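Local coordinates for protein plu4264 (Photorhabdus luminescens subsp. laumondii, PDB 4MV2) that is of unknown function but belongs to the cupin superfamily and binds a nickel ion inside its beta-barrel, at residues E56-I69 / H90-T104. Residues are numbered along the deposited sequence; the frame is centred on the assembly and turned at random.
Sequences ELFIVIQGNAIIRI and HHVINNNQEDFHFYT. With NI (nickel (II) ion), chain C.
Glu-56 and His-90 meet at a nickel ion, which Glu-56 OE1 binds at 2.1 Å and His-90 NE2 at 2.2 Å, with carboxylate and imidazole planes 83° apart. His-50, His-52 and two waters complete this cupin metal site. The second oxygen, Glu-56 OE2, accepts a 2.6 Å hydrogen bond from Thr-104 OG1 on its anti lone pair and another from a nickel-bound water. Nickel on OE1, with Thr-104 and the water on OE2, together hold the carboxylate's rotation; Thr-104 is a second-shell partner of the metal. Glu-56 suits this place because its extended chain, CG anti to the backbone N (chi1 -171°), carries the charge into the barrel.

Beyond the metal the interior is tightly packed and apolar. Phe-102 lays CE2 over the centre of the Phe-58 ring, the two planes 42° apart, while in the conformer given Val-92 CG2 touches Phe-58 CE2. Further from the metal, toward the turns, Ala-65 CB makes a CH-pi contact 3.4 Å from the Phe-100 ring centroid, almost on the ring normal; its small methyl lets the aromatic face come close to the strand. A classic beta bulge adjoins this core: Ile-61 N and Gln-62 N both donate to His-101 O. Gly-63 follows with positive phi, a backbone shape that suits glycine, and the edge of the Phe-100 ring lies against its carbonyl carbon.

The turn end is looser and wetter. In the conformer given, Asn-96 ND2 donates to Asn-64 O at 2.9 Å from above the carbonyl plane, Asn-94 OD1 closes an Asx turn, and waters link Asn-64 to Glu-98.

Strand 55-62 runs between 100-107 and 81-84 in one sheet and strand 64-69 between 90-94 and 72-77 in the other, while Ile-59, Ile-61 and Tyr-103 pack against the second subunit.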
ATOM      1  N   GLU A  56       8.054   1.761   8.826  1.00 13.50           N
ATOM      2  CA  GLU A  56       6.701   1.273   8.571  1.00 13.05           C
ATOM      3  C   GLU A  56       5.786   2.445   8.253  1.00 12.92           C
ATOM      4  O   GLU A  56       5.932   3.531   8.809  1.00 13.54           O
ATOM      5  CB  GLU A  56       6.203   0.481   9.784  1.00 13.74           C
ATOM      6  CG  GLU A  56       4.866  -0.259   9.539  1.00 14.76           C
ATOM      7  CD  GLU A  56       4.500  -1.212  10.641  1.00 17.17           C
ATOM      8  OE1 GLU A  56       5.115  -1.153  11.727  1.00 19.38           O
ATOM      9  OE2 GLU A  56       3.569  -2.000  10.433  1.00 17.70           O
ATOM     10  N   LEU A  57       4.885   2.197   7.287  0.52 11.95           N
ATOM     11  CA  LEU A  57       3.831   3.101   6.741  0.52 12.71           C
ATOM     12  C   LEU A  57       2.469   2.390   6.866  0.52 11.03           C
ATOM     13  O   LEU A  57       2.378   1.231   6.501  0.52 12.67           O
ATOM     14  CB  LEU A  57       4.061   3.381   5.215  0.52 13.69           C
ATOM     15  CG  LEU A  57       3.022   4.254   4.498  0.52 17.44           C
ATOM     16  CD1 LEU A  57       3.201   5.686   5.081  0.52 18.27           C
ATOM     17  CD2 LEU A  57       3.280   4.195   3.025  0.52 16.61           C
ATOM     18  N   PHE A  58       1.435   3.064   7.370  1.00 10.59           N
ATOM     19  CA  PHE A  58       0.070   2.550   7.255  1.00 10.20           C
ATOM     20  C   PHE A  58      -0.668   3.406   6.226  1.00 11.25           C
ATOM     21  O   PHE A  58      -0.634   4.645   6.271  1.00 11.51           O
ATOM     22  CB  PHE A  58      -0.725   2.705   8.564  1.00 11.65           C
ATOM     23  CG  PHE A  58      -0.278   1.866   9.737  1.00 12.21           C
ATOM     24  CD1 PHE A  58       0.705   0.893   9.653  1.00 11.82           C
ATOM     25  CD2 PHE A  58      -0.909   2.069  10.949  1.00 13.61           C
ATOM     26  CE1 PHE A  58       1.055   0.161  10.762  1.00 12.94           C
ATOM     27  CE2 PHE A  58      -0.561   1.325  12.043  1.00 14.44           C
ATOM     28  CZ  PHE A  58       0.404   0.382  11.944  1.00 14.18           C
ATOM     29  N   ILE A  59      -1.413   2.736   5.367  1.00 10.85           N
ATOM     30  CA  ILE A  59      -2.331   3.329   4.406  1.00 10.28           C
ATOM     31  C   ILE A  59      -3.719   2.907   4.909  1.00 10.07           C
ATOM     32  O   ILE A  59      -4.069   1.729   4.901  1.00  9.99           O
ATOM     33  CB  ILE A  59      -2.083   2.763   2.979  1.00 11.10           C
ATOM     34  CG1 ILE A  59      -0.662   3.060   2.513  1.00 12.42           C
ATOM     35  CG2 ILE A  59      -3.111   3.283   2.001  1.00 10.95           C
ATOM     36  CD1 ILE A  59      -0.220   2.150   1.385  1.00 14.19           C
ATOM     37  N   VAL A  60      -4.500   3.890   5.338  1.00  9.74           N
ATOM     38  CA  VAL A  60      -5.791   3.574   5.949  1.00  9.40           C
ATOM     39  C   VAL A  60      -6.821   3.381   4.847  1.00  8.95           C
ATOM     40  O   VAL A  60      -7.003   4.268   3.995  1.00  9.67           O
ATOM     41  CB  VAL A  60      -6.205   4.635   6.966  1.00 10.98           C
ATOM     42  CG1 VAL A  60      -7.548   4.271   7.563  1.00 10.69           C
ATOM     43  CG2 VAL A  60      -5.151   4.772   8.049  1.00 11.77           C
ATOM     44  N   ILE A  61      -7.496   2.240   4.871  1.00  9.80           N
ATOM     45  CA  ILE A  61      -8.358   1.821   3.774  1.00  9.00           C
ATOM     46  C   ILE A  61      -9.832   2.042   4.049  1.00  9.40           C
ATOM     47  O   ILE A  61     -10.532   2.504   3.152  1.00 11.30           O
ATOM     48  CB  ILE A  61      -8.022   0.339   3.412  1.00  9.70           C
ATOM     49  CG1 ILE A  61      -6.655   0.289   2.731  1.00 12.01           C
ATOM     50  CG2 ILE A  61      -9.133  -0.339   2.627  1.00 10.29           C
ATOM     51  CD1 ILE A  61      -6.158  -1.073   2.463  1.00 14.37           C
ATOM     52  N   GLN A  62     -10.342   1.702   5.230  1.00 10.12           N
ATOM     53  CA  GLN A  62     -11.784   1.747   5.468  1.00 10.17           C
ATOM     54  C   GLN A  62     -12.005   1.767   6.970  1.00 10.22           C
ATOM     55  O   GLN A  62     -11.292   1.101   7.732  1.00 10.85           O
ATOM     56  CB  GLN A  62     -12.425   0.502   4.872  1.00 10.93           C
ATOM     57  CG  GLN A  62     -13.950   0.425   4.954  1.00 11.99           C
ATOM     58  CD  GLN A  62     -14.408  -0.906   4.332  1.00 12.75           C
ATOM     59  OE1 GLN A  62     -14.013  -1.263   3.200  1.00 15.52           O
ATOM     60  NE2 GLN A  62     -15.107  -1.668   5.057  1.00 13.72           N
ATOM     61  N   GLY A  63     -13.027   2.487   7.397  1.00 11.44           N
ATOM     62  CA  GLY A  63     -13.410   2.529   8.802  1.00 11.90           C
ATOM     63  C   GLY A  63     -12.728   3.638   9.558  1.00 12.29           C
ATOM     64  O   GLY A  63     -12.186   4.579   8.943  1.00 13.32           O
ATOM     65  N   ASN A  64     -12.789   3.516  10.890  1.00 12.76           N
ATOM     66  CA  ASN A  64     -12.261   4.526  11.789  1.00 12.92           C
ATOM     67  C   ASN A  64     -11.525   3.854  12.902  1.00 13.18           C
ATOM     68  O   ASN A  64     -11.984   2.858  13.428  1.00 14.08           O
ATOM     69  CB  ASN A  64     -13.420   5.352  12.378  1.00 15.08           C
ATOM     70  CG  ASN A  64     -14.140   6.120  11.317  1.00 17.08           C
ATOM     71  OD1 ASN A  64     -15.121   5.649  10.724  1.00 18.73           O
ATOM     72  ND2 ASN A  64     -13.624   7.280  11.007  1.00 18.20           N
ATOM     73  N   ALA A  65     -10.422   4.454  13.309  1.00 12.90           N
ATOM     74  CA  ALA A  65      -9.652   3.937  14.425  1.00 12.51           C
ATOM     75  C   ALA A  65      -8.831   5.035  15.037  1.00 12.87           C
ATOM     76  O   ALA A  65      -8.746   6.125  14.486  1.00 14.86           O
ATOM     77  CB  ALA A  65      -8.772   2.779  13.988  1.00 13.54           C
ATOM     78  N   ILE A  66      -8.212   4.701  16.160  1.00 13.60           N
ATOM     79  CA  ILE A  66      -7.173   5.518  16.768  1.00 14.61           C
ATOM     80  C   ILE A  66      -5.848   4.800  16.611  1.00 15.53           C
ATOM     81  O   ILE A  66      -5.742   3.648  17.001  1.00 15.77           O
ATOM     82  CB  ILE A  66      -7.441   5.713  18.256  1.00 16.37           C
ATOM     83  CG1 ILE A  66      -8.759   6.449  18.447  1.00 17.85           C
ATOM     84  CG2 ILE A  66      -6.315   6.489  18.902  1.00 17.63           C
ATOM     85  CD1 ILE A  66      -9.231   6.416  19.887  1.00 19.81           C
ATOM     86  N   ILE A  67      -4.846   5.484  16.071  1.00 14.96           N
ATOM     87  CA  ILE A  67      -3.499   4.929  16.076  1.00 15.56           C
ATOM     88  C   ILE A  67      -2.799   5.571  17.267  1.00 15.23           C
ATOM     89  O   ILE A  67      -2.604   6.776  17.291  1.00 16.09           O
ATOM     90  CB  ILE A  67      -2.708   5.185  14.789  1.00 16.53           C
ATOM     91  CG1 ILE A  67      -3.554   4.938  13.536  1.00 17.99           C
ATOM     92  CG2 ILE A  67      -1.456   4.345  14.804  1.00 15.97           C
ATOM     93  CD1 ILE A  67      -4.041   3.538  13.385  1.00 18.30           C
ATOM     94  N   ARG A  68      -2.420   4.765  18.254  1.00 14.94           N
ATOM     95  CA  ARG A  68      -1.698   5.267  19.413  1.00 16.35           C
ATOM     96  C   ARG A  68      -0.228   5.009  19.183  1.00 15.67           C
ATOM     97  O   ARG A  68       0.186   3.864  19.037  1.00 16.40           O
ATOM     98  CB  ARG A  68      -2.176   4.547  20.673  1.00 16.99           C
ATOM     99  CG  ARG A  68      -1.480   5.066  21.941  1.00 18.72           C
ATOM    100  CD  ARG A  68      -2.199   4.682  23.204  1.00 20.02           C
ATOM    101  NE  ARG A  68      -3.474   5.390  23.299  1.00 20.76           N
ATOM    102  CZ  ARG A  68      -4.421   5.121  24.190  1.00 22.30           C
ATOM    103  NH1 ARG A  68      -4.292   4.115  25.041  1.00 23.98           N
ATOM    104  NH2 ARG A  68      -5.537   5.834  24.191  1.00 23.15           N
ATOM    105  N   ILE A  69       0.543   6.088  19.147  0.50 16.31           N
ATOM    106  CA  ILE A  69       1.980   6.031  18.888  0.50 16.78           C
ATOM    107  C   ILE A  69       2.661   6.715  20.065  0.50 18.11           C
ATOM    108  O   ILE A  69       2.519   7.918  20.263  0.50 18.68           O
ATOM    109  CB  ILE A  69       2.354   6.718  17.546  0.50 16.98           C
ATOM    110  CG1 ILE A  69       1.589   6.066  16.390  0.50 17.63           C
ATOM    111  CG2 ILE A  69       3.869   6.671  17.316  0.50 17.60           C
ATOM    112  CD1 ILE A  69       1.778   6.759  15.068  0.50 18.63           C
ATOM    113  N   HIS A  90       3.491   1.166  19.062  1.00 19.50           N
ATOM    114  CA  HIS A  90       2.307   1.478  18.295  1.00 19.63           C
ATOM    115  C   HIS A  90       1.342   0.369  18.333  1.00 19.26           C
ATOM    116  O   HIS A  90       1.745  -0.804  18.355  1.00 19.78           O
ATOM    117  CB  HIS A  90       2.628   1.819  16.819  1.00 20.35           C
ATOM    118  CG  HIS A  90       3.536   0.836  16.111  1.00 19.87           C
ATOM    119  ND1 HIS A  90       4.894   0.764  16.358  1.00 19.57           N
ATOM    120  CD2 HIS A  90       3.288  -0.059  15.116  1.00 21.28           C
ATOM    121  CE1 HIS A  90       5.434  -0.160  15.578  1.00 20.00           C
ATOM    122  NE2 HIS A  90       4.488  -0.666  14.803  1.00 21.02           N
ATOM    123  N   HIS A  91       0.070   0.749  18.382  1.00 18.44           N
ATOM    124  CA  HIS A  91      -1.044  -0.172  18.120  1.00 16.87           C
ATOM    125  C   HIS A  91      -2.295   0.594  17.624  1.00 16.32           C
ATOM    126  O   HIS A  91      -2.317   1.842  17.571  1.00 16.75           O
ATOM    127  CB  HIS A  91      -1.338  -1.051  19.359  1.00 18.57           C
ATOM    128  CG  HIS A  91      -2.032  -0.367  20.502  1.00 19.63           C
ATOM    129  ND1 HIS A  91      -1.373   0.431  21.424  1.00 19.16           N
ATOM    130  CD2 HIS A  91      -3.317  -0.438  20.918  1.00 20.82           C
ATOM    131  CE1 HIS A  91      -2.225   0.813  22.354  1.00 19.82           C
ATOM    132  NE2 HIS A  91      -3.418   0.325  22.057  1.00 20.66           N
ATOM    133  N   VAL A  92      -3.302  -0.180  17.249  0.65 15.32           N
ATOM    134  CA  VAL A  92      -4.500   0.321  16.608  0.65 13.84           C
ATOM    135  C   VAL A  92      -5.700  -0.004  17.483  0.65 13.76           C
ATOM    136  O   VAL A  92      -5.841  -1.126  17.950  0.65 13.97           O
ATOM    137  CB  VAL A  92      -4.667  -0.322  15.233  0.65 12.65           C
ATOM    138  CG1 VAL A  92      -5.860   0.268  14.498  0.65 12.33           C
ATOM    139  CG2 VAL A  92      -3.390  -0.112  14.392  0.65 13.24           C
ATOM    140  N   ILE A  93      -6.539   1.000  17.712  1.00 13.45           N
ATOM    141  CA  ILE A  93      -7.725   0.870  18.564  1.00 13.76           C
ATOM    142  C   ILE A  93      -8.943   1.110  17.733  1.00 13.02           C
ATOM    143  O   ILE A  93      -9.123   2.193  17.181  1.00 14.40           O
ATOM    144  CB  ILE A  93      -7.690   1.903  19.733  1.00 14.34           C
ATOM    145  CG1 ILE A  93      -6.451   1.686  20.599  1.00 15.40           C
ATOM    146  CG2 ILE A  93      -8.998   1.835  20.550  1.00 15.38           C
ATOM    147  CD1 ILE A  93      -6.090   2.915  21.435  1.00 16.25           C
ATOM    148  N   ASN A  94      -9.789   0.087  17.614  1.00 12.74           N
ATOM    149  CA  ASN A  94     -11.040   0.223  16.883  1.00 12.61           C
ATOM    150  C   ASN A  94     -12.219   0.139  17.835  1.00 12.95           C
ATOM    151  O   ASN A  94     -12.667  -0.962  18.165  1.00 13.88           O
ATOM    152  CB  ASN A  94     -11.213  -0.847  15.804  1.00 11.38           C
ATOM    153  CG  ASN A  94     -12.479  -0.652  14.965  1.00 11.21           C
ATOM    154  OD1 ASN A  94     -13.189   0.338  15.086  1.00 11.94           O
ATOM    155  ND2 ASN A  94     -12.789  -1.647  14.148  1.00 11.48           N
ATOM    156  N   ASN A  95     -12.719   1.295  18.257  1.00 13.35           N
ATOM    157  CA  ASN A  95     -13.838   1.348  19.203  1.00 14.68           C
ATOM    158  C   ASN A  95     -15.204   1.260  18.505  1.00 15.08           C
ATOM    159  O   ASN A  95     -16.240   1.293  19.156  1.00 18.10           O
ATOM    160  CB  ASN A  95     -13.822   2.640  20.029  1.00 15.93           C
ATOM    161  CG  ASN A  95     -12.653   2.738  20.986  1.00 16.85           C
ATOM    162  OD1 ASN A  95     -12.106   3.829  21.186  1.00 18.47           O
ATOM    163  ND2 ASN A  95     -12.292   1.655  21.600  1.00 16.54           N
ATOM    164  N   ASN A  96     -15.201   1.124  17.185  0.70 14.69           N
ATOM    165  CA  ASN A  96     -16.394   1.244  16.379  0.70 14.87           C
ATOM    166  C   ASN A  96     -17.016  -0.088  16.029  0.70 14.51           C
ATOM    167  O   ASN A  96     -16.447  -1.124  16.291  0.70 14.27           O
ATOM    168  CB  ASN A  96     -16.074   2.104  15.168  0.70 16.70           C
ATOM    169  CG  ASN A  96     -15.407   3.408  15.576  0.70 19.53           C
ATOM    170  OD1 ASN A  96     -16.045   4.253  16.179  0.70 21.34           O
ATOM    171  ND2 ASN A  96     -14.115   3.553  15.293  0.70 20.32           N
ATOM    172  N   GLN A  97     -18.189  -0.033  15.424  1.00 14.70           N
ATOM    173  CA  GLN A  97     -18.955  -1.207  15.079  1.00 15.90           C
ATOM    174  C   GLN A  97     -18.574  -1.861  13.796  1.00 14.47           C
ATOM    175  O   GLN A  97     -19.096  -2.915  13.497  1.00 15.39           O
ATOM    176  CB  GLN A  97     -20.436  -0.783  14.983  1.00 21.04           C
ATOM    177  CG  GLN A  97     -21.030  -0.354  16.282  1.00 25.63           C
ATOM    178  CD  GLN A  97     -21.366  -1.558  17.102  1.00 29.71           C
ATOM    179  OE1 GLN A  97     -22.154  -2.405  16.679  1.00 32.49           O
ATOM    180  NE2 GLN A  97     -20.745  -1.680  18.239  1.00 30.45           N
ATOM    181  N   GLU A  98     -17.702  -1.210  13.029  1.00 14.01           N
ATOM    182  CA  GLU A  98     -17.343  -1.676  11.685  1.00 13.85           C
ATOM    183  C   GLU A  98     -15.857  -2.024  11.648  1.00 11.14           C
ATOM    184  O   GLU A  98     -15.039  -1.384  12.322  1.00 11.53           O
ATOM    185  CB  GLU A  98     -17.587  -0.550  10.674  1.00 17.81           C
ATOM    186  CG  GLU A  98     -18.986   0.056  10.647  1.00 21.88           C
ATOM    187  CD  GLU A  98     -19.275   1.090  11.755  1.00 26.04           C
ATOM    188  OE1 GLU A  98     -18.356   1.676  12.403  1.00 27.14           O
ATOM    189  OE2 GLU A  98     -20.469   1.329  11.949  1.00 28.88           O
ATOM    190  N   ASP A  99     -15.501  -3.014  10.841  1.00 11.09           N
ATOM    191  CA  ASP A  99     -14.121  -3.370  10.597  1.00 10.72           C
ATOM    192  C   ASP A  99     -13.276  -2.158  10.235  1.00 10.86           C
ATOM    193  O   ASP A  99     -13.699  -1.294   9.497  1.00 10.95           O
ATOM    194  CB  ASP A  99     -14.067  -4.307   9.371  1.00 10.54           C
ATOM    195  CG  ASP A  99     -14.522  -5.714   9.616  1.00 11.14           C
ATOM    196  OD1 ASP A  99     -14.399  -6.248  10.730  1.00 10.68           O
ATOM    197  OD2 ASP A  99     -14.958  -6.344   8.617  1.00 12.57           O
ATOM    198  N   PHE A 100     -12.053  -2.136  10.737  1.00  9.72           N
ATOM    199  CA  PHE A 100     -11.065  -1.126  10.384  1.00  8.97           C
ATOM    200  C   PHE A 100      -9.987  -1.780   9.546  1.00  9.22           C
ATOM    201  O   PHE A 100      -9.351  -2.728   9.986  1.00 10.69           O
ATOM    202  CB  PHE A 100     -10.429  -0.492  11.607  1.00  9.89           C
ATOM    203  CG  PHE A 100      -9.365   0.497  11.264  1.00  9.77           C
ATOM    204  CD1 PHE A 100      -9.717   1.726  10.711  1.00 10.38           C
ATOM    205  CD2 PHE A 100      -8.012   0.215  11.439  1.00 10.54           C
ATOM    206  CE1 PHE A 100      -8.764   2.658  10.394  1.00 10.82           C
ATOM    207  CE2 PHE A 100      -7.065   1.171  11.108  1.00 10.57           C
ATOM    208  CZ  PHE A 100      -7.448   2.361  10.584  1.00 10.92           C
ATOM    209  N   HIS A 101      -9.837  -1.317   8.302  1.00  8.96           N
ATOM    210  CA  HIS A 101      -8.881  -1.879   7.370  1.00  8.99           C
ATOM    211  C   HIS A 101      -7.734  -0.912   7.117  1.00  9.78           C
ATOM    212  O   HIS A 101      -7.953   0.286   6.879  1.00  9.49           O
ATOM    213  CB  HIS A 101      -9.520  -2.119   5.997  1.00  9.02           C
ATOM    214  CG  HIS A 101     -10.651  -3.080   5.961  1.00  8.77           C
ATOM    215  ND1 HIS A 101     -10.546  -4.278   5.296  1.00  9.34           N
ATOM    216  CD2 HIS A 101     -11.924  -3.007   6.439  1.00  9.53           C
ATOM    217  CE1 HIS A 101     -11.704  -4.903   5.362  1.00  9.80           C
ATOM    218  NE2 HIS A 101     -12.564  -4.141   6.031  1.00  9.94           N
ATOM    219  N   PHE A 102      -6.519  -1.448   7.067  1.00  9.94           N
ATOM    220  CA  PHE A 102      -5.361  -0.650   6.646  1.00  9.52           C
ATOM    221  C   PHE A 102      -4.348  -1.579   6.013  1.00 10.15           C
ATOM    222  O   PHE A 102      -4.351  -2.779   6.284  1.00 10.60           O
ATOM    223  CB  PHE A 102      -4.757   0.136   7.840  1.00 10.01           C
ATOM    224  CG  PHE A 102      -4.130  -0.706   8.910  1.00 10.26           C
ATOM    225  CD1 PHE A 102      -4.890  -1.288   9.901  1.00 11.05           C
ATOM    226  CD2 PHE A 102      -2.748  -0.828   8.985  1.00 10.33           C
ATOM    227  CE1 PHE A 102      -4.292  -2.015  10.906  1.00 11.69           C
ATOM    228  CE2 PHE A 102      -2.181  -1.558   9.967  1.00 12.11           C
ATOM    229  CZ  PHE A 102      -2.961  -2.140  10.937  1.00 11.49           C
ATOM    230  N   TYR A 103      -3.470  -1.021   5.182  1.00  9.64           N
ATOM    231  CA  TYR A 103      -2.349  -1.742   4.617  1.00  9.82           C
ATOM    232  C   TYR A 103      -1.100  -1.225   5.285  1.00 10.23           C
ATOM    233  O   TYR A 103      -0.919  -0.035   5.412  1.00 12.20           O
ATOM    234  CB  TYR A 103      -2.284  -1.570   3.069  1.00  9.92           C
ATOM    235  CG  TYR A 103      -1.621  -2.752   2.413  1.00  9.80           C
ATOM    236  CD1 TYR A 103      -2.352  -3.837   2.014  1.00 10.43           C
ATOM    237  CD2 TYR A 103      -0.236  -2.830   2.265  1.00 10.46           C
ATOM    238  CE1 TYR A 103      -1.761  -4.999   1.485  1.00 10.69           C
ATOM    239  CE2 TYR A 103       0.367  -3.953   1.750  1.00 11.26           C
ATOM    240  CZ  TYR A 103      -0.387  -5.052   1.396  1.00 10.54           C
ATOM    241  OH  TYR A 103       0.258  -6.155   0.923  1.00 13.15           O
ATOM    242  N   THR A 104      -0.245  -2.130   5.725  1.00  9.97           N
ATOM    243  CA  THR A 104       1.057  -1.740   6.266  1.00 10.55           C
ATOM    244  C   THR A 104       2.146  -2.183   5.298  1.00 11.24           C
ATOM    245  O   THR A 104       2.088  -3.245   4.713  1.00 11.66           O
ATOM    246  CB  THR A 104       1.329  -2.271   7.662  1.00 12.91           C
ATOM    247  OG1 THR A 104       2.633  -1.861   8.004  1.00 15.03           O
ATOM    248  CG2 THR A 104       1.198  -3.768   7.777  1.00 14.64           C
TER
HETATM  249 NI    NI C 201       4.794  -2.332  13.462  0.69 17.42          NI
HETATM  250  O   HOH W   1       2.797  -2.590  12.958  1.00 28.22           O
HETATM  251  O   HOH W   2     -15.718  -0.961   7.704  1.00 16.44           O
HETATM  252  O   HOH W   3     -13.968   1.184  12.197  1.00 13.75           O
HETATM  253  O   HOH W   4     -16.086   3.065  11.657  1.00 20.44           O
HETATM  254  O   HOH W   5       0.923   2.142  21.308  1.00 27.12           O
HETATM  255  O   HOH W   6       5.004  -4.038  12.131  1.00 34.53           O